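Local coordinates for protein fimbrin (Schizosaccharomyces pombe, PDB 1RT8) that binds actin filaments through two actin-binding regions built of calponin-homology domains, and plays a role in cytokinesis, mating and spore formation, at residues A[297-303]-A[315-319]; A[310-314]-A[348-352]. One frame throughout, in Å; residues are numbered along the deposited sequence.

Contact 1 (A[297-303]-A[315-319])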
loop_
_atom_site.group_PDB
_atom_site.type_symbol
_atom_site.label_atom_id
_atom_site.label_comp_id
_atom_site.label_asym_id
_atom_site.label_seq_id
_atom_site.Cartn_x
_atom_site.Cartn_y
_atom_site.Cartn_z
ATOM N N LEU A 297 -6.753 -9.952 -0.222
ATOM C CA LEU A 297 -7.548 -11.081 -0.691
ATOM C C LEU A 297 -8.394 -10.633 -1.875
ATOM O O LEU A 297 -9.201 -11.405 -2.413
ATOM C CB LEU A 297 -8.468 -11.560 0.420
ATOM C CG LEU A 297 -7.796 -12.028 1.699
ATOM C CD1 LEU A 297 -8.860 -12.449 2.705
ATOM C CD2 LEU A 297 -6.869 -13.187 1.378
ATOM N N ASP A 298 -8.226 -9.366 -2.245
ATOM C CA ASP A 298 -8.928 -8.743 -3.362
ATOM C C ASP A 298 -10.450 -8.566 -3.233
ATOM O O ASP A 298 -11.158 -8.776 -4.209
ATOM C CB ASP A 298 -8.625 -9.485 -4.671
ATOM C CG ASP A 298 -8.689 -8.564 -5.897
ATOM O OD1 ASP A 298 -9.390 -7.541 -5.845
ATOM O OD2 ASP A 298 -8.025 -8.870 -6.913
ATOM N N VAL A 299 -10.955 -8.174 -2.056
ATOM C CA VAL A 299 -12.401 -7.959 -1.880
ATOM C C VAL A 299 -12.768 -6.757 -2.730
ATOM O O VAL A 299 -12.021 -5.796 -2.746
ATOM C CB VAL A 299 -12.771 -7.739 -0.406
ATOM C CG1 VAL A 299 -12.452 -8.978 0.364
ATOM C CG2 VAL A 299 -12.015 -6.546 0.185
ATOM N N THR A 300 -13.896 -6.819 -3.448
ATOM C CA THR A 300 -14.308 -5.740 -4.372
ATOM C C THR A 300 -14.083 -4.291 -3.953
ATOM O O THR A 300 -13.014 -3.744 -4.243
ATOM C CB THR A 300 -15.748 -5.875 -4.816
ATOM O OG1 THR A 300 -15.988 -7.218 -5.234
ATOM C CG2 THR A 300 -16.011 -4.951 -5.990
ATOM N N PRO A 301 -15.057 -3.632 -3.287
ATOM C CA PRO A 301 -14.706 -2.246 -2.951
ATOM C C PRO A 301 -13.585 -2.317 -1.955
ATOM O O PRO A 301 -13.831 -2.677 -0.806
ATOM C CB PRO A 301 -15.975 -1.676 -2.293
ATOM C CG PRO A 301 -17.029 -2.744 -2.496
ATOM C CD PRO A 301 -16.277 -4.046 -2.585
ATOM N N SER A 302 -12.365 -2.007 -2.381
ATOM C CA SER A 302 -11.236 -2.044 -1.458
ATOM C C SER A 302 -11.675 -1.291 -0.224
ATOM O O SER A 302 -12.453 -0.343 -0.327
ATOM C CB SER A 302 -10.032 -1.327 -2.043
ATOM O OG SER A 302 -9.711 -1.882 -3.306
ATOM N N ILE A 303 -11.168 -1.698 0.931
ATOM C CA ILE A 303 -11.522 -1.055 2.187
ATOM C C ILE A 303 -10.721 0.217 2.461
ATOM O O ILE A 303 -9.498 0.239 2.280
ATOM C CB ILE A 303 -11.285 -2.018 3.373
ATOM C CG1 ILE A 303 -12.129 -3.276 3.209
ATOM C CG2 ILE A 303 -11.560 -1.304 4.696
ATOM C CD1 ILE A 303 -11.636 -4.427 4.032
ATOM N N ILE A 315 -18.147 -7.670 2.408
ATOM C CA ILE A 315 -16.696 -7.799 2.424
ATOM C C ILE A 315 -16.288 -9.076 3.145
ATOM O O ILE A 315 -15.463 -9.838 2.647
ATOM C CB ILE A 315 -16.036 -6.589 3.130
ATOM C CG1 ILE A 315 -16.272 -5.320 2.308
ATOM C CG2 ILE A 315 -14.543 -6.850 3.356
ATOM C CD1 ILE A 315 -15.699 -5.348 0.919
ATOM N N LEU A 316 -16.870 -9.313 4.318
ATOM C CA LEU A 316 -16.557 -10.511 5.090
ATOM C C LEU A 316 -16.909 -11.786 4.317
ATOM O O LEU A 316 -16.129 -12.747 4.288
ATOM C CB LEU A 316 -17.301 -10.484 6.434
ATOM C CG LEU A 316 -16.758 -9.465 7.457
ATOM C CD1 LEU A 316 -17.700 -9.326 8.638
ATOM C CD2 LEU A 316 -15.393 -9.919 7.934
ATOM N N LEU A 317 -18.082 -11.791 3.690
ATOM C CA LEU A 317 -18.519 -12.949 2.933
ATOM C C LEU A 317 -17.571 -13.227 1.770
ATOM O O LEU A 317 -17.273 -14.382 1.475
ATOM C CB LEU A 317 -19.957 -12.748 2.451
ATOM C CG LEU A 317 -20.966 -12.773 3.609
ATOM C CD1 LEU A 317 -22.365 -12.434 3.116
ATOM C CD2 LEU A 317 -20.947 -14.140 4.271
ATOM N N GLN A 318 -17.082 -12.179 1.119
ATOM C CA GLN A 318 -16.143 -12.368 0.017
ATOM C C GLN A 318 -14.857 -13.006 0.533
ATOM O O GLN A 318 -14.316 -13.911 -0.097
ATOM C CB GLN A 318 -15.805 -11.044 -0.653
ATOM C CG GLN A 318 -16.924 -10.462 -1.494
ATOM C CD GLN A 318 -16.569 -9.085 -2.012
ATOM O OE1 GLN A 318 -15.572 -8.907 -2.714
ATOM N NE2 GLN A 318 -17.380 -8.097 -1.662
ATOM N N ALA A 319 -14.382 -12.528 1.683
ATOM C CA ALA A 319 -13.163 -13.040 2.297
ATOM C C ALA A 319 -13.272 -14.545 2.519
ATOM O O ALA A 319 -12.352 -15.290 2.163
ATOM C CB ALA A 319 -12.895 -12.326 3.632
#

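Contact 2 (A[310-314]-A[348-352])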
loop_
_atom_site.group_PDB
_atom_site.type_symbol
_atom_site.label_atom_id
_atom_site.label_comp_id
_atom_site.label_asym_id
_atom_site.label_seq_id
_atom_site.Cartn_x
_atom_site.Cartn_y
_atom_site.Cartn_z
ATOM N N LEU A 310 -17.463 -2.948 6.655
ATOM C CA LEU A 310 -17.829 -4.356 6.859
ATOM C C LEU A 310 -19.245 -4.509 7.407
ATOM O O LEU A 310 -19.703 -5.634 7.650
ATOM C CB LEU A 310 -16.875 -5.037 7.850
ATOM C CG LEU A 310 -15.369 -4.893 7.612
ATOM C CD1 LEU A 310 -14.597 -5.821 8.547
ATOM C CD2 LEU A 310 -15.068 -5.236 6.189
ATOM N N ARG A 311 -19.929 -3.385 7.610
ATOM C CA ARG A 311 -21.274 -3.418 8.171
ATOM C C ARG A 311 -22.363 -4.152 7.383
ATOM O O ARG A 311 -23.275 -4.704 7.984
ATOM C CB ARG A 311 -21.742 -1.997 8.481
ATOM C CG ARG A 311 -20.909 -1.295 9.548
ATOM C CD ARG A 311 -21.583 0.004 9.962
ATOM N NE ARG A 311 -20.768 0.781 10.888
ATOM C CZ ARG A 311 -21.210 1.850 11.547
ATOM N NH1 ARG A 311 -22.461 2.258 11.374
ATOM N NH2 ARG A 311 -20.409 2.501 12.387
ATOM N N ASP A 312 -22.298 -4.165 6.054
ATOM C CA ASP A 312 -23.327 -4.876 5.311
ATOM C C ASP A 312 -22.945 -6.335 5.054
ATOM O O ASP A 312 -23.629 -7.038 4.318
ATOM C CB ASP A 312 -23.657 -4.166 3.988
ATOM C CG ASP A 312 -22.521 -4.230 2.986
ATOM O OD1 ASP A 312 -21.684 -5.155 3.070
ATOM O OD2 ASP A 312 -22.476 -3.361 2.102
ATOM N N GLY A 313 -21.836 -6.764 5.655
ATOM C CA GLY A 313 -21.383 -8.140 5.551
ATOM C C GLY A 313 -20.831 -8.670 4.242
ATOM O O GLY A 313 -20.337 -9.800 4.198
ATOM N N LEU A 314 -20.897 -7.873 3.184
ATOM C CA LEU A 314 -20.425 -8.312 1.877
ATOM C C LEU A 314 -18.925 -8.556 1.798
ATOM O O LEU A 314 -18.481 -9.529 1.188
ATOM C CB LEU A 314 -20.857 -7.299 0.816
ATOM C CG LEU A 314 -22.376 -7.225 0.619
ATOM C CD1 LEU A 314 -22.708 -6.236 -0.504
ATOM C CD2 LEU A 314 -22.901 -8.609 0.267
ATOM N N ALA A 348 -28.594 -6.180 6.046
ATOM C CA ALA A 348 -27.189 -6.224 6.431
ATOM C C ALA A 348 -27.014 -7.192 7.603
ATOM O O ALA A 348 -26.011 -7.900 7.687
ATOM C CB ALA A 348 -26.699 -4.817 6.815
ATOM N N VAL A 349 -27.994 -7.214 8.505
ATOM C CA VAL A 349 -27.950 -8.102 9.659
ATOM C C VAL A 349 -28.026 -9.556 9.214
ATOM O O VAL A 349 -27.366 -10.415 9.793
ATOM C CB VAL A 349 -29.099 -7.809 10.657
ATOM C CG1 VAL A 349 -29.229 -8.950 11.671
ATOM C CG2 VAL A 349 -28.811 -6.502 11.393
ATOM N N GLU A 350 -28.828 -9.834 8.189
ATOM C CA GLU A 350 -28.921 -11.195 7.681
ATOM C C GLU A 350 -27.550 -11.573 7.119
ATOM O O GLU A 350 -27.028 -12.651 7.405
ATOM C CB GLU A 350 -29.998 -11.293 6.595
ATOM C CG GLU A 350 -31.406 -11.090 7.151
ATOM C CD GLU A 350 -32.490 -11.137 6.091
ATOM O OE1 GLU A 350 -32.156 -11.044 4.888
ATOM O OE2 GLU A 350 -33.681 -11.248 6.473
ATOM N N ASN A 351 -26.965 -10.672 6.333
ATOM C CA ASN A 351 -25.651 -10.916 5.752
ATOM C C ASN A 351 -24.613 -11.146 6.842
ATOM O O ASN A 351 -23.788 -12.043 6.735
ATOM C CB ASN A 351 -25.212 -9.735 4.876
ATOM C CG ASN A 351 -25.861 -9.752 3.503
ATOM O OD1 ASN A 351 -26.591 -10.687 3.156
ATOM N ND2 ASN A 351 -25.586 -8.719 2.705
ATOM N N CYS A 352 -24.658 -10.338 7.897
ATOM C CA CYS A 352 -23.692 -10.489 8.971
ATOM C C CYS A 352 -23.952 -11.725 9.834
ATOM O O CYS A 352 -23.009 -12.349 10.319
ATOM C CB CYS A 352 -23.649 -9.217 9.825
ATOM S SG CYS A 352 -22.911 -7.802 8.949
#

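Contact 1 (A[297-303]-A[315-319])
Val299 and Ile315 form the densely packed part of this contact, where the loop 297-303 lies against the helical segment 315-319. Their side chains cross at about a right angle, with Val299 CG2 resting 3.9 Å from Ile315 CD1, while Val299 CG1 settles over the helix backbone near Ile315 O. Both branches of Ile315 meet Val299 CG2, and each has a further partner. Ile315 CG2, anti to the backbone N, meets Ile303 CD1 at 3.8 Å; Ile315 CD1 slides past Pro301, 3.8 Å from Pro301 CD. Ala319 CB is met by Leu297 CD1 at a looser 4.1 Å.

The solvent side is polar. There the extended chain of Gln318 carries its amide to Thr300, and a single oxygen, OE1, is gripped twice. The backbone N of Thr300 donates to OE1 at 2.8 Å, in the carbonyl plane and on a lone pair, with an N-H...O angle of 164°. Thr300 OG1 reaches the same OE1 at 3.1 Å from above that plane. Gln318 NE2 bonds weakly to Leu314 O, one turn back on the same helix. A sulfate ion, probably from the crystallisation liquor, lies close to the Thr300 side chain.

Within this third calponin-homology domain, the contact lays the loop leaving helix 282-296 along helix 314-323; Leu294 of the former touches Ile303 and Ala319, and Met389 of helix 379-397 also packs on Ala319.

Contact 2 (A[310-314]-A[348-352])
Asn351 reaches from its helix to the carbonyl of Asp312, an example of an amide side chain tying a turn to a neighbouring helix. Its ND2 donates to Asp312 O at 3.0 Å, with an N-H...O angle of 156°; the donor sits nearly along the C=O axis, and the acceptor lies almost in the amide plane. CG of Asn351 is anti to the carbonyl carbon (chi1 -79°), which carries the amide out toward the turn. Asn351 ND2 also lies 3.6 Å from Leu314 CD2. The rest of the first shell is close and small: Ala348 CB fits against Asp312 CA at 3.7 Å, and Cys352 SG lies 3.3 Å from Arg311 O.

Gly313 matters as much for what it lacks. Its phi is positive, and a beta carbon there would run into Asn351 CB, so the absence of a side chain lets turn and helix come together.

The second shell fixes the turn itself. Leu310 to Gly313 form a type I beta turn closed by Gly313 N to Leu310 O, and Asp312 OD1 accepts from Leu314 N at 2.8 Å in an Asx turn, with Gly313 at the N-cap position of the next helix. Asn351 ND2 also donates to Asn334 O, so one amide nitrogen joins the turn to a second loop. Replacing Asn351 by an alanine is likely to leave the carbonyls of Asp312 and Asn334 without their shared donor and to open a gap beside Leu314 CD2.

In the fold, the contact sets the start of helix 314-323 against helix 345-361, with Thr375 of helix 371-375 packing on Ala348 and Cys352, and helix 379-397 touching Leu310.

How the contacts relate
Both contacts lie in the third calponin-homology domain and share helix 314-323: contact 2 holds the turn that leads into it, contact 1 its first turns. They meet directly, since Leu310 CD2 packs on Ile315 CG2. Ile303 CD1 lies 4.1 Å from Leu310 CD2. Contact 2 is the more buried, yet its chemistry is largely polar and backbone-based: carbonyls, a missing side chain and a shared amide donor. Contact 1 is only partly buried and divides its chemistry, with branched aliphatic groups inside and a glutamine amide bonded to the loop toward solvent. The elements set against this helix or its lead-in differ: the loop after helix 282-296 in contact 1, helix 345-361 in contact 2.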